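Local coordinates for RagB/SusD domain protein (Flavobacterium johnsoniae, PDB 5J90) that binds chitin as a SusD-like protein encoded in a polysaccharide utilization locus, and probably helps capture the polymer at the cell surface, at residues I137-K141 and Q160-E164; R207-A211 and E225-A229; R213-K218 and W500-P506. One frame throughout, in Å; residues are numbered along the deposited sequence.

Followed from the N terminus, the chain first closes contact 1, where the loop after helix 113-134 turns back onto helix 154-177. Helix 196-213 comes next, and contact 2 pairs it with helix 219-231 across a short connection. Contact 3 begins in that same connection, so its first segment lies between the two segments of contact 2; its partner arrives some 280 residues later, and contacts 2 and 3 therefore cross, whereas contact 1 is complete before either opens. Phe162, in the helical segment of contact 1, packs on Leu210 and Glu225 of contact 2 and on Ile214 of contact 3. Together they join consecutive helices of the helical SusD framework to the C-terminal tail.

Contact 1. Residues I137-K141 and Q160-E164; sequences IIYSK and QMFAE
Tyr139 meets Glu164 through one short hydrogen bond, OH donating to OE1 at 2.6 Å. The carboxylate oxygen receives it on its syn lone pair and lies at the ring edge, near the ring plane. Ring and carboxylate planes are nevertheless 55° apart. Tyrosine and glutamate reach for each other from facing sides, Tyr139 with CG anti to the backbone N (chi1 -152°), which sends the ring from the loop toward the helix, and Glu164 with an extended chain beyond CG. OE2 of the same carboxylate is bridged to Lys123 of helix 113-134, whose ammonium also makes a cation-pi contact with the Tyr139 ring. The lysine would favour an ionised Glu164, and the short bond to an ionised carboxylate would probably polarise the phenol O-H.

This is a helix-to-loop contact within the largely helical SusD fold: the loop that follows helix 113-134 folds back on helix 154-177, and Gln160 and Glu164, one helical turn apart, present their side chains to it. Their spacing is confirmed by the backbone bond from Glu164 N to Gln160 O at 2.8 Å.

Gln160 OE1 makes van der Waals contacts. The glutamine runs past the tyrosine, antiparallel to it, its amide plane at 76° to the ring, and OE1 lies at the ring edge 3.7 Å from Tyr139 CD2. The same oxygen approaches Ser140 CB at 3.5 Å. A second polar group centres on Asp152 in the intervening loop, whose carboxylate accepts from both Gln160 NE2 and Ser140 OG and so serves both segments; Lys141 NZ adds a bond to Ser140 OG of 2.9 Å. Between the two segments, apolar packing comes from Met161, whose CG comes within 4.1 Å of Tyr139 CZ, while Met127 of helix 113-134 and Val157 of helix 154-177 also touch the tyrosine.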
ATOM      1  N   ILE A 137       1.371 -13.804  -8.190  1.00  6.86           N
ATOM      2  CA  ILE A 137       1.875 -14.740  -9.206  1.00  7.15           C
ATOM      3  C   ILE A 137       1.244 -16.106  -8.993  1.00  7.93           C
ATOM      4  O   ILE A 137       0.629 -16.363  -7.959  1.00  8.33           O
ATOM      5  CB  ILE A 137       3.424 -14.883  -9.163  1.00  7.90           C
ATOM      6  CG1 ILE A 137       3.880 -15.488  -7.829  1.00  8.04           C
ATOM      7  CG2 ILE A 137       4.104 -13.545  -9.450  1.00  8.43           C
ATOM      8  CD1 ILE A 137       5.335 -15.979  -7.844  1.00  8.18           C
ATOM      9  N   ILE A 138       1.396 -16.990  -9.977  1.00  8.63           N
ATOM     10  CA  ILE A 138       1.032 -18.384  -9.788  1.00  8.95           C
ATOM     11  C   ILE A 138       2.073 -19.056  -8.891  1.00  8.56           C
ATOM     12  O   ILE A 138       3.279 -18.979  -9.148  1.00  9.79           O
ATOM     13  CB  ILE A 138       0.913 -19.121 -11.132  1.00  9.49           C
ATOM     14  CG1 ILE A 138      -0.256 -18.546 -11.931  1.00 11.04           C
ATOM     15  CG2 ILE A 138       0.719 -20.616 -10.892  1.00 10.93           C
ATOM     16  CD1 ILE A 138      -0.341 -19.050 -13.375  1.00 14.02           C
ATOM     17  N   TYR A 139       1.622 -19.687  -7.816  1.00  8.63           N
ATOM     18  CA  TYR A 139       2.565 -20.348  -6.919  1.00  8.90           C
ATOM     19  C   TYR A 139       1.936 -21.635  -6.381  1.00 10.88           C
ATOM     20  O   TYR A 139       2.257 -22.715  -6.873  1.00 11.63           O
ATOM     21  CB  TYR A 139       3.074 -19.381  -5.825  1.00  9.97           C
ATOM     22  CG  TYR A 139       4.458 -19.720  -5.302  1.00  9.49           C
ATOM     23  CD1 TYR A 139       5.579 -19.580  -6.112  1.00  9.85           C
ATOM     24  CD2 TYR A 139       4.643 -20.162  -3.995  1.00 11.47           C
ATOM     25  CE1 TYR A 139       6.847 -19.894  -5.644  1.00  9.74           C
ATOM     26  CE2 TYR A 139       5.920 -20.479  -3.516  1.00 10.70           C
ATOM     27  CZ  TYR A 139       7.009 -20.337  -4.349  1.00  9.58           C
ATOM     28  OH  TYR A 139       8.280 -20.637  -3.904  1.00 10.63           O
ATOM     29  N   SER A 140       1.001 -21.529  -5.444  1.00 11.13           N
ATOM     30  CA  SER A 140       0.389 -22.727  -4.860  1.00 11.70           C
ATOM     31  C   SER A 140      -0.357 -23.591  -5.884  1.00 13.47           C
ATOM     32  O   SER A 140      -0.419 -24.814  -5.733  1.00 15.45           O
ATOM     33  CB  SER A 140      -0.543 -22.372  -3.684  1.00 12.59           C
ATOM     34  OG  SER A 140      -1.736 -21.725  -4.112  1.00 13.11           O
ATOM     35  N   LYS A 141      -0.915 -22.967  -6.918  1.00 11.71           N
ATOM     36  CA  LYS A 141      -1.751 -23.686  -7.872  1.00 12.62           C
ATOM     37  C   LYS A 141      -0.998 -24.111  -9.128  1.00 13.31           C
ATOM     38  O   LYS A 141      -1.606 -24.590 -10.081  1.00 14.60           O
ATOM     39  CB  LYS A 141      -2.969 -22.833  -8.267  1.00 13.57           C
ATOM     40  CG  LYS A 141      -3.871 -22.435  -7.110  1.00 15.67           C
ATOM     41  CD  LYS A 141      -4.374 -23.648  -6.350  1.00 21.06           C
ATOM     42  CE  LYS A 141      -5.282 -23.239  -5.202  1.00 30.13           C
ATOM     43  NZ  LYS A 141      -4.589 -22.309  -4.263  1.00 29.15           N
ATOM     44  N   GLN A 160       4.573 -18.491   2.047  1.00  8.24           N
ATOM     45  CA  GLN A 160       4.985 -19.796   1.528  1.00  8.87           C
ATOM     46  C   GLN A 160       6.500 -19.922   1.338  1.00  8.63           C
ATOM     47  O   GLN A 160       7.088 -20.957   1.664  1.00  9.70           O
ATOM     48  CB  GLN A 160       4.263 -20.101   0.221  1.00  9.95           C
ATOM     49  CG  GLN A 160       2.777 -20.289   0.346  1.00 16.83           C
ATOM     50  CD  GLN A 160       2.124 -20.444  -1.006  1.00 19.39           C
ATOM     51  OE1 GLN A 160       2.198 -21.517  -1.615  1.00 17.79           O
ATOM     52  NE2 GLN A 160       1.503 -19.363  -1.504  1.00 14.40           N
ATOM     53  N   MET A 161       7.139 -18.874   0.819  1.00  8.31           N
ATOM     54  CA  MET A 161       8.583 -18.901   0.612  1.00  8.63           C
ATOM     55  C   MET A 161       9.333 -19.043   1.935  1.00  7.39           C
ATOM     56  O   MET A 161      10.289 -19.815   2.026  1.00  8.97           O
ATOM     57  CB  MET A 161       9.053 -17.676  -0.179  1.00  8.16           C
ATOM     58  CG  MET A 161       8.548 -17.663  -1.623  1.00  8.78           C
ATOM     59  SD  MET A 161       9.254 -16.356  -2.638  1.00  9.67           S
ATOM     60  CE  MET A 161       8.797 -14.853  -1.764  1.00 11.96           C
ATOM     61  N   PHE A 162       8.908 -18.326   2.969  1.00  7.93           N
ATOM     62  CA  PHE A 162       9.552 -18.477   4.275  1.00  8.09           C
ATOM     63  C   PHE A 162       9.400 -19.906   4.789  1.00  9.57           C
ATOM     64  O   PHE A 162      10.331 -20.449   5.391  1.00  9.40           O
ATOM     65  CB  PHE A 162       8.952 -17.500   5.296  1.00  8.73           C
ATOM     66  CG  PHE A 162       9.345 -16.050   5.090  1.00  8.24           C
ATOM     67  CD1 PHE A 162      10.680 -15.664   4.992  1.00  9.45           C
ATOM     68  CD2 PHE A 162       8.369 -15.063   5.049  1.00  8.61           C
ATOM     69  CE1 PHE A 162      11.037 -14.326   4.831  1.00  9.22           C
ATOM     70  CE2 PHE A 162       8.712 -13.727   4.882  1.00  9.14           C
ATOM     71  CZ  PHE A 162      10.055 -13.354   4.773  1.00  7.95           C
ATOM     72  N   ALA A 163       8.235 -20.519   4.557  1.00  9.00           N
ATOM     73  CA  ALA A 163       7.990 -21.895   5.019  1.00  9.42           C
ATOM     74  C   ALA A 163       8.807 -22.907   4.221  1.00 10.41           C
ATOM     75  O   ALA A 163       9.281 -23.902   4.771  1.00 10.20           O
ATOM     76  CB  ALA A 163       6.494 -22.240   4.939  1.00 10.30           C
ATOM     77  N   GLU A 164       8.962 -22.657   2.926  1.00  9.19           N
ATOM     78  CA  GLU A 164       9.809 -23.502   2.089  1.00 10.06           C
ATOM     79  C   GLU A 164      11.263 -23.436   2.544  1.00  8.74           C
ATOM     80  O   GLU A 164      11.946 -24.461   2.619  1.00  9.74           O
ATOM     81  CB  GLU A 164       9.659 -23.110   0.624  1.00 10.25           C
ATOM     82  CG  GLU A 164       8.314 -23.549   0.062  1.00 10.05           C
ATOM     83  CD  GLU A 164       7.988 -22.943  -1.294  1.00 12.46           C
ATOM     84  OE1 GLU A 164       8.580 -21.894  -1.652  1.00 12.83           O
ATOM     85  OE2 GLU A 164       7.127 -23.520  -2.002  1.00 12.45           O
TER

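Contact 2. Residues R207-A211 and E225-A229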
ATOM      1  N   ARG A 207      16.579 -15.768   3.258  1.00  7.35           N
ATOM      2  CA  ARG A 207      15.531 -15.433   4.221  1.00  7.20           C
ATOM      3  C   ARG A 207      15.695 -13.999   4.738  1.00  7.88           C
ATOM      4  O   ARG A 207      14.725 -13.260   4.848  1.00  7.75           O
ATOM      5  CB  ARG A 207      15.529 -16.398   5.414  1.00  8.18           C
ATOM      6  CG  ARG A 207      14.395 -16.087   6.399  1.00  7.49           C
ATOM      7  CD  ARG A 207      14.489 -16.857   7.729  1.00  8.24           C
ATOM      8  NE  ARG A 207      14.685 -18.287   7.528  1.00  8.56           N
ATOM      9  CZ  ARG A 207      13.750 -19.142   7.127  1.00  8.82           C
ATOM     10  NH1 ARG A 207      12.509 -18.733   6.873  1.00  9.67           N
ATOM     11  NH2 ARG A 207      14.072 -20.425   6.959  1.00  9.56           N
ATOM     12  N   LEU A 208      16.926 -13.615   5.064  1.00  7.86           N
ATOM     13  CA  LEU A 208      17.181 -12.266   5.551  1.00  7.89           C
ATOM     14  C   LEU A 208      16.823 -11.201   4.513  1.00  7.21           C
ATOM     15  O   LEU A 208      16.221 -10.172   4.855  1.00  7.77           O
ATOM     16  CB  LEU A 208      18.643 -12.135   6.014  1.00  8.12           C
ATOM     17  CG  LEU A 208      19.083 -10.782   6.586  1.00  7.83           C
ATOM     18  CD1 LEU A 208      18.253 -10.397   7.818  1.00  9.35           C
ATOM     19  CD2 LEU A 208      20.570 -10.815   6.928  1.00  9.09           C
ATOM     20  N   ARG A 209      17.166 -11.446   3.248  1.00  6.59           N
ATOM     21  CA  ARG A 209      16.761 -10.551   2.170  1.00  7.64           C
ATOM     22  C   ARG A 209      15.238 -10.402   2.112  1.00  7.30           C
ATOM     23  O   ARG A 209      14.718  -9.286   2.037  1.00  7.17           O
ATOM     24  CB  ARG A 209      17.292 -11.066   0.824  1.00  7.70           C
ATOM     25  CG  ARG A 209      16.728 -10.292  -0.367  1.00  8.09           C
ATOM     26  CD  ARG A 209      17.046 -10.954  -1.703  1.00  8.50           C
ATOM     27  NE  ARG A 209      18.434 -10.721  -2.112  1.00  8.29           N
ATOM     28  CZ  ARG A 209      18.944 -11.176  -3.249  1.00  8.21           C
ATOM     29  NH1 ARG A 209      18.188 -11.892  -4.071  1.00  9.39           N
ATOM     30  NH2 ARG A 209      20.211 -10.924  -3.559  1.00  8.49           N
ATOM     31  N   LEU A 210      14.533 -11.525   2.134  1.00  7.23           N
ATOM     32  CA  LEU A 210      13.071 -11.494   2.023  1.00  7.39           C
ATOM     33  C   LEU A 210      12.432 -10.836   3.249  1.00  6.86           C
ATOM     34  O   LEU A 210      11.420 -10.127   3.137  1.00  7.56           O
ATOM     35  CB  LEU A 210      12.506 -12.900   1.796  1.00  8.07           C
ATOM     36  CG  LEU A 210      12.957 -13.577   0.503  1.00 10.11           C
ATOM     37  CD1 LEU A 210      12.368 -14.980   0.410  1.00 13.20           C
ATOM     38  CD2 LEU A 210      12.616 -12.752  -0.725  1.00 12.30           C
ATOM     39  N   ALA A 211      13.041 -11.046   4.413  1.00  7.35           N
ATOM     40  CA  ALA A 211      12.568 -10.417   5.638  1.00  7.88           C
ATOM     41  C   ALA A 211      12.679  -8.892   5.565  1.00  7.38           C
ATOM     42  O   ALA A 211      11.725  -8.174   5.874  1.00  7.63           O
ATOM     43  CB  ALA A 211      13.334 -10.967   6.831  1.00  7.74           C
ATOM     44  N   GLU A 225      11.558 -13.145  10.870  1.00  8.60           N
ATOM     45  CA  GLU A 225      12.281 -13.909   9.861  1.00  7.96           C
ATOM     46  C   GLU A 225      13.746 -13.470   9.753  1.00  8.60           C
ATOM     47  O   GLU A 225      14.629 -14.303   9.562  1.00  9.61           O
ATOM     48  CB  GLU A 225      11.559 -13.831   8.511  1.00  8.58           C
ATOM     49  CG  GLU A 225      10.189 -14.510   8.521  1.00  9.21           C
ATOM     50  CD  GLU A 225      10.244 -16.025   8.662  1.00  9.74           C
ATOM     51  OE1 GLU A 225      11.311 -16.624   8.449  1.00 11.57           O
ATOM     52  OE2 GLU A 225       9.190 -16.633   8.963  1.00 14.80           O
ATOM     53  N   ALA A 226      14.016 -12.179   9.932  1.00  8.60           N
ATOM     54  CA  ALA A 226      15.400 -11.692   9.882  1.00  8.26           C
ATOM     55  C   ALA A 226      16.211 -12.256  11.044  1.00  9.09           C
ATOM     56  O   ALA A 226      17.346 -12.710  10.888  1.00  9.55           O
ATOM     57  CB  ALA A 226      15.435 -10.173   9.920  1.00  9.48           C
ATOM     58  N   GLU A 227      15.613 -12.237  12.227  1.00  9.14           N
ATOM     59  CA  GLU A 227      16.306 -12.780  13.389  1.00 10.04           C
ATOM     60  C   GLU A 227      16.505 -14.298  13.288  1.00  9.14           C
ATOM     61  O   GLU A 227      17.552 -14.803  13.683  1.00  9.82           O
ATOM     62  CB  GLU A 227      15.619 -12.336  14.688  1.00 10.43           C
ATOM     63  CG  GLU A 227      15.827 -10.846  14.910  1.00 10.55           C
ATOM     64  CD  GLU A 227      15.232 -10.302  16.185  1.00 11.59           C
ATOM     65  OE1 GLU A 227      14.261 -10.890  16.703  1.00 14.28           O
ATOM     66  OE2 GLU A 227      15.738  -9.263  16.649  1.00 11.35           O
ATOM     67  N   LYS A 228      15.536 -15.017  12.720  1.00  9.43           N
ATOM     68  CA  LYS A 228      15.699 -16.449  12.454  1.00  9.89           C
ATOM     69  C   LYS A 228      16.915 -16.724  11.558  1.00 10.30           C
ATOM     70  O   LYS A 228      17.689 -17.654  11.807  1.00 10.29           O
ATOM     71  CB  LYS A 228      14.447 -17.028  11.774  1.00 11.16           C
ATOM     72  CG  LYS A 228      13.307 -17.397  12.700  1.00 15.58           C
ATOM     73  CD  LYS A 228      12.018 -17.735  11.918  1.00 13.81           C
ATOM     74  CE  LYS A 228      12.224 -18.851  10.911  1.00 14.03           C
ATOM     75  NZ  LYS A 228      10.959 -19.083  10.129  1.00 12.46           N
ATOM     76  N   ALA A 229      17.071 -15.916  10.514  1.00  9.55           N
ATOM     77  CA  ALA A 229      18.167 -16.097   9.559  1.00  9.28           C
ATOM     78  C   ALA A 229      19.518 -16.060  10.257  1.00 10.96           C
ATOM     79  O   ALA A 229      20.396 -16.899  10.005  1.00 11.70           O
ATOM     80  CB  ALA A 229      18.102 -15.022   8.468  1.00 10.36           C
TER
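Arg207 extends CG and CD toward helix 219-231 (chi1 -178°) and then bends at chi3, which brings NH1 to Glu225; the glutamate, itself bent at chi2, turns its carboxylate to meet it. The salt bridge from Arg207 NH1 to Glu225 OE1 measures 2.9 Å, but its N-H...O angle of 135° shows a bent bond. Lys228 NZ reaches the same Glu225 OE1 at 3.0 Å from the other face of the carboxylate plane, and both donors approach on the syn side. One buried oxygen is thus gripped by two cations. Lys228 CE lies over one face of the guanidinium, displaced toward its rim, and the carboxylate of Asp166 pairs with both cations, which probably offsets their closeness.

Beside this network the interface is built from alanines set against Leu208 and one another. Leu208 CD1 touches Ala226 CB at 3.5 Å, and its CB packs on Ala229. Ala211 CB lies 3.4 Å from Ala226 N. The short alanine side chains allow the segment axes to approach within 8.0 Å. At 162° between their directions, the segments form a tightly packed antiparallel helical hairpin, as in the TPR-like helical scaffold of SusD proteins.

Contact 3. Residues R213-K218 and W500-P506; sequences RIVKVK and WWDVNAP
Arg213 lays its aliphatic chain over the indole of Trp501: CG sits 3.5 Å from the centroid of the five-membered ring, only 6° off its normal, a CH-pi contact over the face, and CD continues across the same face. The bends at chi2 and chi3 fold the chain along the ring, but the guanidinium, at 53° to the indole plane, continues to Glu434 and Asp132. Asp132 also accepts from Trp501 NE1, so one carboxylate holds both the arginine and the indole. The carbonyl of Arg213 takes a hydrogen bond from water 1, which donates also to Trp501 O and accepts from Lys216 N.

Ile214, the first residue to leave the helical conformation, places CG2 3.6 Å from Trp500 CZ3. Lys216 then leans across the tail: CB packs on Val503 CG1 at 3.5 Å, and NZ donates to Ala505 O at 2.9 Å, tilted 26° from the carbonyl plane. That ammonium donates to Arg441 O and to water 2 as well, the water lying near Asp502 OD1 and Val503 O.

Val217 points both methyls into the tryptophan pair. CG2 lies over the face of the five-membered ring of Trp500, 3.7 Å from its centroid, while CG1 reaches Trp500 CZ2 and the Trp501 backbone. Lys218, at the N-cap of helix 219-231, runs its chain to the edge of Trp500, CE standing 3.7 Å from CZ2, before NZ pairs with Glu155.

The tail also borders the second subunit, where Val503 packs on Val503 of that subunit. Chemically, aliphatic carbons on indole faces hold the tail to the interhelical turn, while water 1 serves Arg213 O, Trp501 O and Lys216 N and the lysine ammonium serves Ala505 O, consistent with polar backbone atoms being satisfied beside apolar packing.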
ATOM      1  N   ARG A 213      12.797  -7.084   2.932  1.00  7.94           N
ATOM      2  CA  ARG A 213      11.876  -6.611   1.900  1.00  6.45           C
ATOM      3  C   ARG A 213      10.525  -6.202   2.468  1.00  6.54           C
ATOM      4  O   ARG A 213       9.919  -5.244   1.982  1.00  8.04           O
ATOM      5  CB  ARG A 213      11.651  -7.687   0.830  1.00  8.05           C
ATOM      6  CG  ARG A 213      10.832  -7.190  -0.363  1.00  7.60           C
ATOM      7  CD  ARG A 213      11.732  -6.578  -1.444  1.00  9.52           C
ATOM      8  NE  ARG A 213      12.382  -7.639  -2.216  1.00  7.96           N
ATOM      9  CZ  ARG A 213      13.694  -7.779  -2.383  1.00  7.88           C
ATOM     10  NH1 ARG A 213      14.149  -8.806  -3.090  1.00  9.12           N
ATOM     11  NH2 ARG A 213      14.564  -6.913  -1.862  1.00  9.40           N
ATOM     12  N   ILE A 214      10.054  -6.944   3.467  1.00  6.82           N
ATOM     13  CA  ILE A 214       8.690  -6.746   3.959  1.00  7.18           C
ATOM     14  C   ILE A 214       8.621  -5.877   5.215  1.00  7.53           C
ATOM     15  O   ILE A 214       7.574  -5.806   5.861  1.00  9.01           O
ATOM     16  CB  ILE A 214       7.957  -8.096   4.175  1.00  7.64           C
ATOM     17  CG1 ILE A 214       8.573  -8.901   5.325  1.00  9.03           C
ATOM     18  CG2 ILE A 214       7.963  -8.901   2.876  1.00  8.76           C
ATOM     19  CD1 ILE A 214       7.729 -10.099   5.745  1.00  9.95           C
ATOM     20  N   VAL A 215       9.703  -5.177   5.542  1.00  7.31           N
ATOM     21  CA  VAL A 215       9.724  -4.429   6.806  1.00  8.39           C
ATOM     22  C   VAL A 215       8.702  -3.283   6.884  1.00  8.99           C
ATOM     23  O   VAL A 215       8.266  -2.928   7.986  1.00  9.18           O
ATOM     24  CB  VAL A 215      11.155  -3.936   7.143  1.00  8.82           C
ATOM     25  CG1 VAL A 215      11.576  -2.788   6.239  1.00 10.35           C
ATOM     26  CG2 VAL A 215      11.244  -3.528   8.614  1.00 10.86           C
ATOM     27  N   LYS A 216       8.319  -2.699   5.750  1.00  8.86           N
ATOM     28  CA  LYS A 216       7.318  -1.623   5.773  1.00  9.64           C
ATOM     29  C   LYS A 216       5.896  -2.155   5.868  1.00 10.66           C
ATOM     30  O   LYS A 216       5.041  -1.521   6.486  1.00 12.60           O
ATOM     31  CB  LYS A 216       7.459  -0.669   4.568  1.00 10.57           C
ATOM     32  CG  LYS A 216       8.848  -0.054   4.443  1.00 11.62           C
ATOM     33  CD  LYS A 216       8.896   1.308   3.736  1.00 17.86           C
ATOM     34  CE  LYS A 216       8.363   1.246   2.339  1.00 17.32           C
ATOM     35  NZ  LYS A 216       8.637   2.548   1.628  1.00 11.98           N
ATOM     36  N   VAL A 217       5.618  -3.301   5.256  1.00  9.08           N
ATOM     37  CA  VAL A 217       4.257  -3.825   5.236  1.00 10.46           C
ATOM     38  C   VAL A 217       3.963  -4.712   6.455  1.00 10.93           C
ATOM     39  O   VAL A 217       2.845  -4.717   6.975  1.00 11.50           O
ATOM     40  CB  VAL A 217       3.959  -4.568   3.897  1.00  9.43           C
ATOM     41  CG1 VAL A 217       4.760  -5.857   3.788  1.00 10.30           C
ATOM     42  CG2 VAL A 217       2.469  -4.856   3.756  1.00 11.98           C
ATOM     43  N   LYS A 218       4.962  -5.457   6.922  1.00  9.38           N
ATOM     44  CA  LYS A 218       4.805  -6.374   8.049  1.00  9.43           C
ATOM     45  C   LYS A 218       6.071  -6.356   8.910  1.00  9.29           C
ATOM     46  O   LYS A 218       6.826  -7.336   8.925  1.00  9.82           O
ATOM     47  CB  LYS A 218       4.592  -7.813   7.559  1.00 12.66           C
ATOM     48  CG  LYS A 218       3.157  -8.282   7.313  1.00 18.39           C
ATOM     49  CD  LYS A 218       3.149  -9.805   7.082  1.00 14.84           C
ATOM     50  CE  LYS A 218       1.792 -10.355   6.634  1.00 14.61           C
ATOM     51  NZ  LYS A 218       1.865 -11.840   6.379  1.00 14.17           N
ATOM     52  N   TRP A 500       2.298  -5.525  -2.801  1.00  6.87           N
ATOM     53  CA  TRP A 500       2.051  -5.589  -1.360  1.00  7.17           C
ATOM     54  C   TRP A 500       3.192  -5.081  -0.471  1.00  6.26           C
ATOM     55  O   TRP A 500       2.941  -4.285   0.445  1.00  7.61           O
ATOM     56  CB  TRP A 500       1.624  -7.018  -1.009  1.00  8.39           C
ATOM     57  CG  TRP A 500       1.647  -7.422   0.434  1.00  7.54           C
ATOM     58  CD1 TRP A 500       0.699  -7.168   1.386  1.00  8.01           C
ATOM     59  CD2 TRP A 500       2.662  -8.204   1.077  1.00  6.33           C
ATOM     60  NE1 TRP A 500       1.073  -7.737   2.588  1.00  8.63           N
ATOM     61  CE2 TRP A 500       2.275  -8.377   2.422  1.00  6.99           C
ATOM     62  CE3 TRP A 500       3.863  -8.773   0.642  1.00  8.41           C
ATOM     63  CZ2 TRP A 500       3.053  -9.092   3.339  1.00  8.99           C
ATOM     64  CZ3 TRP A 500       4.634  -9.477   1.549  1.00  7.94           C
ATOM     65  CH2 TRP A 500       4.226  -9.633   2.883  1.00  8.44           C
ATOM     66  N   TRP A 501       4.438  -5.498  -0.709  1.00  7.02           N
ATOM     67  CA  TRP A 501       5.512  -5.028   0.181  1.00  6.74           C
ATOM     68  C   TRP A 501       5.912  -3.575  -0.077  1.00  6.90           C
ATOM     69  O   TRP A 501       6.538  -2.948   0.778  1.00  7.86           O
ATOM     70  CB  TRP A 501       6.753  -5.949   0.192  1.00  6.78           C
ATOM     71  CG  TRP A 501       7.404  -6.214  -1.154  1.00  6.82           C
ATOM     72  CD1 TRP A 501       7.374  -7.402  -1.832  1.00  7.08           C
ATOM     73  CD2 TRP A 501       8.205  -5.316  -1.948  1.00  5.75           C
ATOM     74  NE1 TRP A 501       8.085  -7.299  -3.009  1.00  6.90           N
ATOM     75  CE2 TRP A 501       8.610  -6.034  -3.107  1.00  6.27           C
ATOM     76  CE3 TRP A 501       8.634  -3.991  -1.797  1.00  7.91           C
ATOM     77  CZ2 TRP A 501       9.399  -5.459  -4.114  1.00  6.99           C
ATOM     78  CZ3 TRP A 501       9.420  -3.423  -2.800  1.00  7.97           C
ATOM     79  CH2 TRP A 501       9.789  -4.158  -3.949  1.00  7.63           C
ATOM     80  N   ASP A 502       5.544  -3.038  -1.238  1.00  7.24           N
ATOM     81  CA  ASP A 502       5.955  -1.696  -1.658  1.00  7.57           C
ATOM     82  C   ASP A 502       4.958  -0.647  -1.183  1.00  7.43           C
ATOM     83  O   ASP A 502       4.520   0.214  -1.942  1.00  7.81           O
ATOM     84  CB  ASP A 502       6.093  -1.673  -3.193  1.00  8.12           C
ATOM     85  CG  ASP A 502       6.777  -0.427  -3.723  1.00  7.89           C
ATOM     86  OD1 ASP A 502       7.510   0.225  -2.947  1.00  9.21           O
ATOM     87  OD2 ASP A 502       6.583  -0.128  -4.930  1.00  8.94           O
ATOM     88  N   VAL A 503       4.607  -0.716   0.093  1.00  8.68           N
ATOM     89  CA  VAL A 503       3.580   0.163   0.638  1.00  8.95           C
ATOM     90  C   VAL A 503       4.063   1.612   0.674  1.00  9.01           C
ATOM     91  O   VAL A 503       5.248   1.891   0.900  1.00  9.18           O
ATOM     92  CB  VAL A 503       3.142  -0.336   2.040  1.00 11.14           C
ATOM     93  CG1 VAL A 503       4.303  -0.368   2.978  1.00 12.83           C
ATOM     94  CG2 VAL A 503       2.003   0.512   2.605  1.00 12.56           C
ATOM     95  N   ASN A 504       3.149   2.545   0.421  1.00  7.38           N
ATOM     96  CA  ASN A 504       3.484   3.956   0.580  1.00  8.29           C
ATOM     97  C   ASN A 504       3.567   4.335   2.057  1.00  8.28           C
ATOM     98  O   ASN A 504       2.582   4.764   2.673  1.00 10.79           O
ATOM     99  CB  ASN A 504       2.474   4.857  -0.128  1.00  9.38           C
ATOM    100  CG  ASN A 504       2.884   6.297  -0.074  1.00  9.77           C
ATOM    101  OD1 ASN A 504       3.998   6.638  -0.455  1.00 10.86           O
ATOM    102  ND2 ASN A 504       2.014   7.151   0.432  1.00  9.52           N
ATOM    103  N   ALA A 505       4.754   4.165   2.620  1.00  8.72           N
ATOM    104  CA  ALA A 505       4.996   4.326   4.052  1.00  9.50           C
ATOM    105  C   ALA A 505       6.452   4.722   4.200  1.00  9.22           C
ATOM    106  O   ALA A 505       7.261   4.483   3.303  1.00  9.50           O
ATOM    107  CB  ALA A 505       4.736   3.016   4.791  1.00 10.55           C
ATOM    108  N   PRO A 506       6.808   5.341   5.331  1.00  7.98           N
ATOM    109  CA  PRO A 506       8.205   5.757   5.504  1.00  9.20           C
ATOM    110  C   PRO A 506       9.122   4.577   5.843  1.00  8.12           C
ATOM    111  O   PRO A 506       8.652   3.484   6.176  1.00  8.98           O
ATOM    112  CB  PRO A 506       8.120   6.738   6.678  1.00 12.01           C
ATOM    113  CG  PRO A 506       6.969   6.237   7.495  1.00 10.88           C
ATOM    114  CD  PRO A 506       5.955   5.731   6.472  1.00  9.16           C
TER
HETATM  115  O   HOH W   1       7.933  -3.640   3.045  1.00 10.30           O
HETATM  116  O   HOH W   2       7.736   1.669  -0.725  1.00 15.79           O